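Local structure of phosphonopyruvate hydrolase (Variovorax sp., 2HJP) at residues G14-L26 with F36-S49. The protein hydrolyses phosphonopyruvate to pyruvate and phosphate, cleaving its carbon-phosphorus bond with the help of a divalent metal cation such as magnesium, cobalt or manganese. Numbering follows the deposited sequence.
Sequences GRLFTAMAAHNPL and FGGIWGSGFELSAS. With NA (sodium ion), chain D; PPR (phosphonopyruvate), chain G.
A19, M20 and A21 pair in parallel with G38, I39 and W40, the first two strands of the TIM barrel, linked in a beta-alpha-beta crossover through helix 25-34; four backbone hydrogen bonds, from G38 N to T18 O through A22 N to W40 O, fasten them. On the outer side, M20 CB sits over one face of the F36 ring, 3.9 Å from its centroid. Bends at chi2 (56°) and chi3 (74°) carry M20 SD above the same face, a long Met-aromatic contact 5.2 Å from the centroid, and bring M20 CE to 3.5 Å from F36 CZ, while T18 OG1 reaches the ring edge. An alanine in place of F36 would probably open a gap beneath M20 and free its thioether to turn. On the barrel's inner face, A21 CB touches the indole edge of W40 and lies 3.4 Å from E45 OE2. W40 NE1 and S42 OG both donate to O1 of phosphonopyruvate, and S42 OG also caps helix 43-49 by accepting from E45 N. Past the strand ends, H23 O and S49 OG bind a sodium ion. H23 ND1 gives a 2.7 Å hydrogen bond to E45 OE1, in the imidazole plane but 35° out of the carboxylate plane, on its syn side.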
loop_
_atom_site.group_PDB
_atom_site.type_symbol
_atom_site.label_atom_id
_atom_site.label_comp_id
_atom_site.label_asym_id
_atom_site.label_seq_id
_atom_site.Cartn_x
_atom_site.Cartn_y
_atom_site.Cartn_z
ATOM N N GLY A 14 29.149 -23.789 9.206
ATOM C CA GLY A 14 30.370 -23.286 9.805
ATOM C C GLY A 14 31.050 -22.153 9.009
ATOM O O GLY A 14 31.934 -21.474 9.534
ATOM N N ARG A 15 30.685 -21.962 7.743
ATOM C CA ARG A 15 31.237 -20.853 6.938
ATOM C C ARG A 15 30.682 -19.551 7.536
ATOM O O ARG A 15 29.632 -19.549 8.145
ATOM C CB ARG A 15 30.730 -20.909 5.482
ATOM C CG ARG A 15 31.154 -22.113 4.626
ATOM C CD ARG A 15 30.460 -22.027 3.254
ATOM N NE ARG A 15 29.007 -22.235 3.407
ATOM C CZ ARG A 15 28.036 -21.771 2.603
ATOM N NH1 ARG A 15 26.773 -22.060 2.903
ATOM N NH2 ARG A 15 28.296 -21.033 1.509
ATOM N N LEU A 16 31.386 -18.451 7.380
ATOM C CA LEU A 16 30.900 -17.151 7.861
ATOM C C LEU A 16 30.041 -16.562 6.728
ATOM O O LEU A 16 30.537 -16.374 5.587
ATOM C CB LEU A 16 32.078 -16.219 8.118
ATOM C CG LEU A 16 31.810 -14.775 8.509
ATOM C CD1 LEU A 16 30.821 -14.728 9.663
ATOM C CD2 LEU A 16 33.192 -14.129 8.900
ATOM N N PHE A 17 28.794 -16.216 7.045
ATOM C CA PHE A 17 27.815 -15.686 6.070
ATOM C C PHE A 17 27.770 -14.145 6.161
ATOM O O PHE A 17 27.666 -13.574 7.288
ATOM C CB PHE A 17 26.447 -16.252 6.435
ATOM C CG PHE A 17 25.343 -15.906 5.499
ATOM C CD1 PHE A 17 25.153 -16.638 4.344
ATOM C CD2 PHE A 17 24.472 -14.866 5.803
ATOM C CE1 PHE A 17 24.100 -16.356 3.461
ATOM C CE2 PHE A 17 23.405 -14.547 4.964
ATOM C CZ PHE A 17 23.206 -15.307 3.762
ATOM N N THR A 18 27.872 -13.472 5.019
ATOM C CA THR A 18 27.822 -12.009 5.021
ATOM C C THR A 18 26.496 -11.506 4.454
ATOM O O THR A 18 25.961 -12.059 3.470
ATOM C CB THR A 18 28.960 -11.396 4.182
ATOM O OG1 THR A 18 28.802 -11.798 2.832
ATOM C CG2 THR A 18 30.331 -11.923 4.661
ATOM N N ALA A 19 25.957 -10.497 5.105
ATOM C CA ALA A 19 24.691 -9.936 4.615
ATOM C C ALA A 19 24.898 -8.396 4.592
ATOM O O ALA A 19 25.390 -7.815 5.552
ATOM C CB ALA A 19 23.521 -10.269 5.566
ATOM N N MET A 20 24.486 -7.779 3.507
ATOM C CA MET A 20 24.599 -6.300 3.301
ATOM C C MET A 20 23.236 -5.595 3.300
ATOM O O MET A 20 22.219 -6.053 2.689
ATOM C CB MET A 20 25.283 -6.028 1.944
ATOM C CG MET A 20 25.310 -4.529 1.505
ATOM S SD MET A 20 26.092 -3.487 2.757
ATOM C CE MET A 20 27.862 -3.930 2.514
ATOM N N ALA A 21 23.229 -4.457 3.971
ATOM C CA ALA A 21 22.041 -3.641 4.019
ATOM C C ALA A 21 21.574 -3.211 2.607
ATOM O O ALA A 21 22.390 -2.994 1.691
ATOM C CB ALA A 21 22.357 -2.362 4.832
ATOM N N ALA A 22 20.262 -3.050 2.450
ATOM C CA ALA A 22 19.704 -2.550 1.221
ATOM C C ALA A 22 18.446 -1.770 1.570
ATOM O O ALA A 22 17.665 -2.224 2.407
ATOM C CB ALA A 22 19.346 -3.679 0.224
ATOM N N HIS A 23 18.261 -0.598 0.950
ATOM C CA HIS A 23 17.038 0.212 1.201
ATOM C C HIS A 23 16.042 0.109 0.004
ATOM O O HIS A 23 14.944 0.711 0.015
ATOM C CB HIS A 23 17.400 1.686 1.530
ATOM C CG HIS A 23 18.415 2.297 0.611
ATOM N ND1 HIS A 23 19.786 2.124 0.776
ATOM C CD2 HIS A 23 18.267 3.124 -0.447
ATOM C CE1 HIS A 23 20.426 2.824 -0.149
ATOM N NE2 HIS A 23 19.526 3.432 -0.905
ATOM N N ASN A 24 16.434 -0.595 -1.061
ATOM C CA ASN A 24 15.527 -0.842 -2.191
ATOM C C ASN A 24 16.011 -2.065 -2.962
ATOM O O ASN A 24 17.079 -2.549 -2.658
ATOM C CB ASN A 24 15.362 0.373 -3.120
ATOM C CG ASN A 24 16.628 0.845 -3.674
ATOM O OD1 ASN A 24 17.386 0.079 -4.152
ATOM N ND2 ASN A 24 16.847 2.158 -3.643
ATOM N N PRO A 25 15.196 -2.612 -3.900
ATOM C CA PRO A 25 15.590 -3.812 -4.681
ATOM C C PRO A 25 16.851 -3.603 -5.562
ATOM O O PRO A 25 17.628 -4.534 -5.772
ATOM C CB PRO A 25 14.362 -4.093 -5.537
ATOM C CG PRO A 25 13.205 -3.666 -4.613
ATOM C CD PRO A 25 13.759 -2.337 -4.084
ATOM N N LEU A 26 17.032 -2.385 -6.086
ATOM C CA LEU A 26 18.200 -2.141 -6.917
ATOM C C LEU A 26 19.491 -2.326 -6.070
ATOM O O LEU A 26 20.432 -2.990 -6.486
ATOM C CB LEU A 26 18.145 -0.727 -7.595
ATOM C CG LEU A 26 19.357 -0.268 -8.446
ATOM C CD1 LEU A 26 19.559 -1.199 -9.593
ATOM C CD2 LEU A 26 19.194 1.153 -8.985
ATOM N N PHE A 36 27.794 -10.665 -1.827
ATOM C CA PHE A 36 27.456 -10.910 -0.426
ATOM C C PHE A 36 26.558 -12.135 -0.364
ATOM O O PHE A 36 25.882 -12.476 -1.333
ATOM C CB PHE A 36 26.764 -9.678 0.206
ATOM C CG PHE A 36 27.693 -8.549 0.437
ATOM C CD1 PHE A 36 28.538 -8.549 1.558
ATOM C CD2 PHE A 36 27.775 -7.519 -0.496
ATOM C CE1 PHE A 36 29.446 -7.540 1.764
ATOM C CE2 PHE A 36 28.704 -6.467 -0.322
ATOM C CZ PHE A 36 29.553 -6.473 0.831
ATOM N N GLY A 37 26.569 -12.798 0.788
ATOM C CA GLY A 37 25.792 -14.000 1.028
ATOM C C GLY A 37 24.296 -13.740 1.109
ATOM O O GLY A 37 23.496 -14.543 0.631
ATOM N N GLY A 38 23.913 -12.634 1.730
ATOM C CA GLY A 38 22.496 -12.350 1.826
ATOM C C GLY A 38 22.255 -10.831 1.935
ATOM O O GLY A 38 23.228 -10.033 1.992
ATOM N N ILE A 39 20.988 -10.446 1.924
ATOM C CA ILE A 39 20.569 -9.067 2.043
ATOM C C ILE A 39 20.044 -8.806 3.471
ATOM O O ILE A 39 19.376 -9.674 4.051
ATOM C CB ILE A 39 19.415 -8.757 1.013
ATOM C CG1 ILE A 39 19.879 -9.091 -0.421
ATOM C CG2 ILE A 39 18.940 -7.285 1.161
ATOM C CD1 ILE A 39 21.072 -8.278 -0.972
ATOM N N TRP A 40 20.378 -7.639 4.039
ATOM C CA TRP A 40 19.894 -7.240 5.362
ATOM C C TRP A 40 18.804 -6.175 5.076
ATOM O O TRP A 40 19.110 -5.060 4.578
ATOM C CB TRP A 40 21.065 -6.652 6.183
ATOM C CG TRP A 40 20.710 -5.878 7.411
ATOM C CD1 TRP A 40 21.177 -4.643 7.754
ATOM C CD2 TRP A 40 19.876 -6.301 8.509
ATOM N NE1 TRP A 40 20.691 -4.265 8.993
ATOM C CE2 TRP A 40 19.889 -5.258 9.470
ATOM C CE3 TRP A 40 19.124 -7.460 8.770
ATOM C CZ2 TRP A 40 19.179 -5.340 10.682
ATOM C CZ3 TRP A 40 18.418 -7.558 9.963
ATOM C CH2 TRP A 40 18.443 -6.497 10.913
ATOM N N GLY A 41 17.553 -6.522 5.381
ATOM C CA GLY A 41 16.433 -5.607 5.142
ATOM C C GLY A 41 16.298 -4.675 6.328
ATOM O O GLY A 41 15.361 -4.688 7.084
ATOM N N SER A 42 17.309 -3.848 6.451
ATOM C CA SER A 42 17.505 -2.870 7.496
ATOM C C SER A 42 16.365 -1.855 7.775
ATOM O O SER A 42 15.963 -1.148 6.882
ATOM C CB SER A 42 18.770 -2.056 7.126
ATOM O OG SER A 42 18.946 -1.027 8.101
ATOM N N GLY A 43 15.873 -1.781 9.009
ATOM C CA GLY A 43 14.861 -0.760 9.330
ATOM C C GLY A 43 15.511 0.642 9.371
ATOM O O GLY A 43 14.894 1.638 9.057
ATOM N N PHE A 44 16.794 0.717 9.731
ATOM C CA PHE A 44 17.479 1.987 9.807
ATOM C C PHE A 44 17.604 2.543 8.371
ATOM O O PHE A 44 17.301 3.742 8.088
ATOM C CB PHE A 44 18.902 1.778 10.407
ATOM C CG PHE A 44 19.721 3.056 10.426
ATOM C CD1 PHE A 44 19.524 3.993 11.430
ATOM C CD2 PHE A 44 20.604 3.344 9.393
ATOM C CE1 PHE A 44 20.221 5.237 11.393
ATOM C CE2 PHE A 44 21.284 4.542 9.349
ATOM C CZ PHE A 44 21.080 5.503 10.378
ATOM N N GLU A 45 18.067 1.685 7.466
ATOM C CA GLU A 45 18.194 2.116 6.062
ATOM C C GLU A 45 16.868 2.504 5.427
ATOM O O GLU A 45 16.797 3.530 4.763
ATOM C CB GLU A 45 18.820 1.057 5.191
ATOM C CG GLU A 45 20.349 0.944 5.417
ATOM C CD GLU A 45 21.120 0.906 4.115
ATOM O OE1 GLU A 45 20.447 0.779 3.053
ATOM O OE2 GLU A 45 22.367 0.987 4.154
ATOM N N LEU A 46 15.808 1.707 5.619
ATOM C CA LEU A 46 14.565 2.085 4.971
ATOM C C LEU A 46 14.011 3.379 5.624
ATOM O O LEU A 46 13.562 4.281 4.918
ATOM C CB LEU A 46 13.549 0.946 5.083
ATOM C CG LEU A 46 12.271 1.176 4.342
ATOM C CD1 LEU A 46 12.542 1.364 2.875
ATOM C CD2 LEU A 46 11.367 -0.000 4.580
ATOM N N SER A 47 14.041 3.500 6.950
ATOM C CA SER A 47 13.531 4.742 7.539
ATOM C C SER A 47 14.430 5.919 7.101
ATOM O O SER A 47 13.955 7.009 6.856
ATOM C CB SER A 47 13.445 4.640 9.102
ATOM O OG SER A 47 14.763 4.400 9.553
ATOM N N ALA A 48 15.739 5.716 7.008
ATOM C CA ALA A 48 16.607 6.829 6.594
ATOM C C ALA A 48 16.219 7.256 5.172
ATOM O O ALA A 48 16.176 8.464 4.851
ATOM C CB ALA A 48 18.102 6.410 6.657
ATOM N N SER A 49 15.910 6.293 4.307
ATOM C CA SER A 49 15.567 6.633 2.919
ATOM C C SER A 49 14.246 7.449 2.820
ATOM O O SER A 49 14.035 8.208 1.878
ATOM C CB SER A 49 15.519 5.360 2.060
ATOM O OG SER A 49 14.361 4.612 2.311
HETATM NA NA NA D . 13.769 3.157 0.014
HETATM C C1 PPR G . 19.222 -1.757 11.331
HETATM O O1 PPR G . 20.091 -1.793 10.366
HETATM O "O2'" PPR G . 18.112 -1.307 11.238
HETATM C C2 PPR G . 19.709 -2.355 12.617
HETATM C C3 PPR G . 20.979 -2.363 13.118
HETATM O O2 PPR G . 18.732 -2.922 13.326
HETATM P P PPR G . 21.253 -0.764 14.021
HETATM O O1P PPR G . 20.232 -0.811 15.191
HETATM O O2P PPR G . 20.982 0.366 12.990
HETATM O O3P PPR G . 22.616 -0.853 14.524
HETATM O O HOH W 1 15.353 -2.206 4.264
#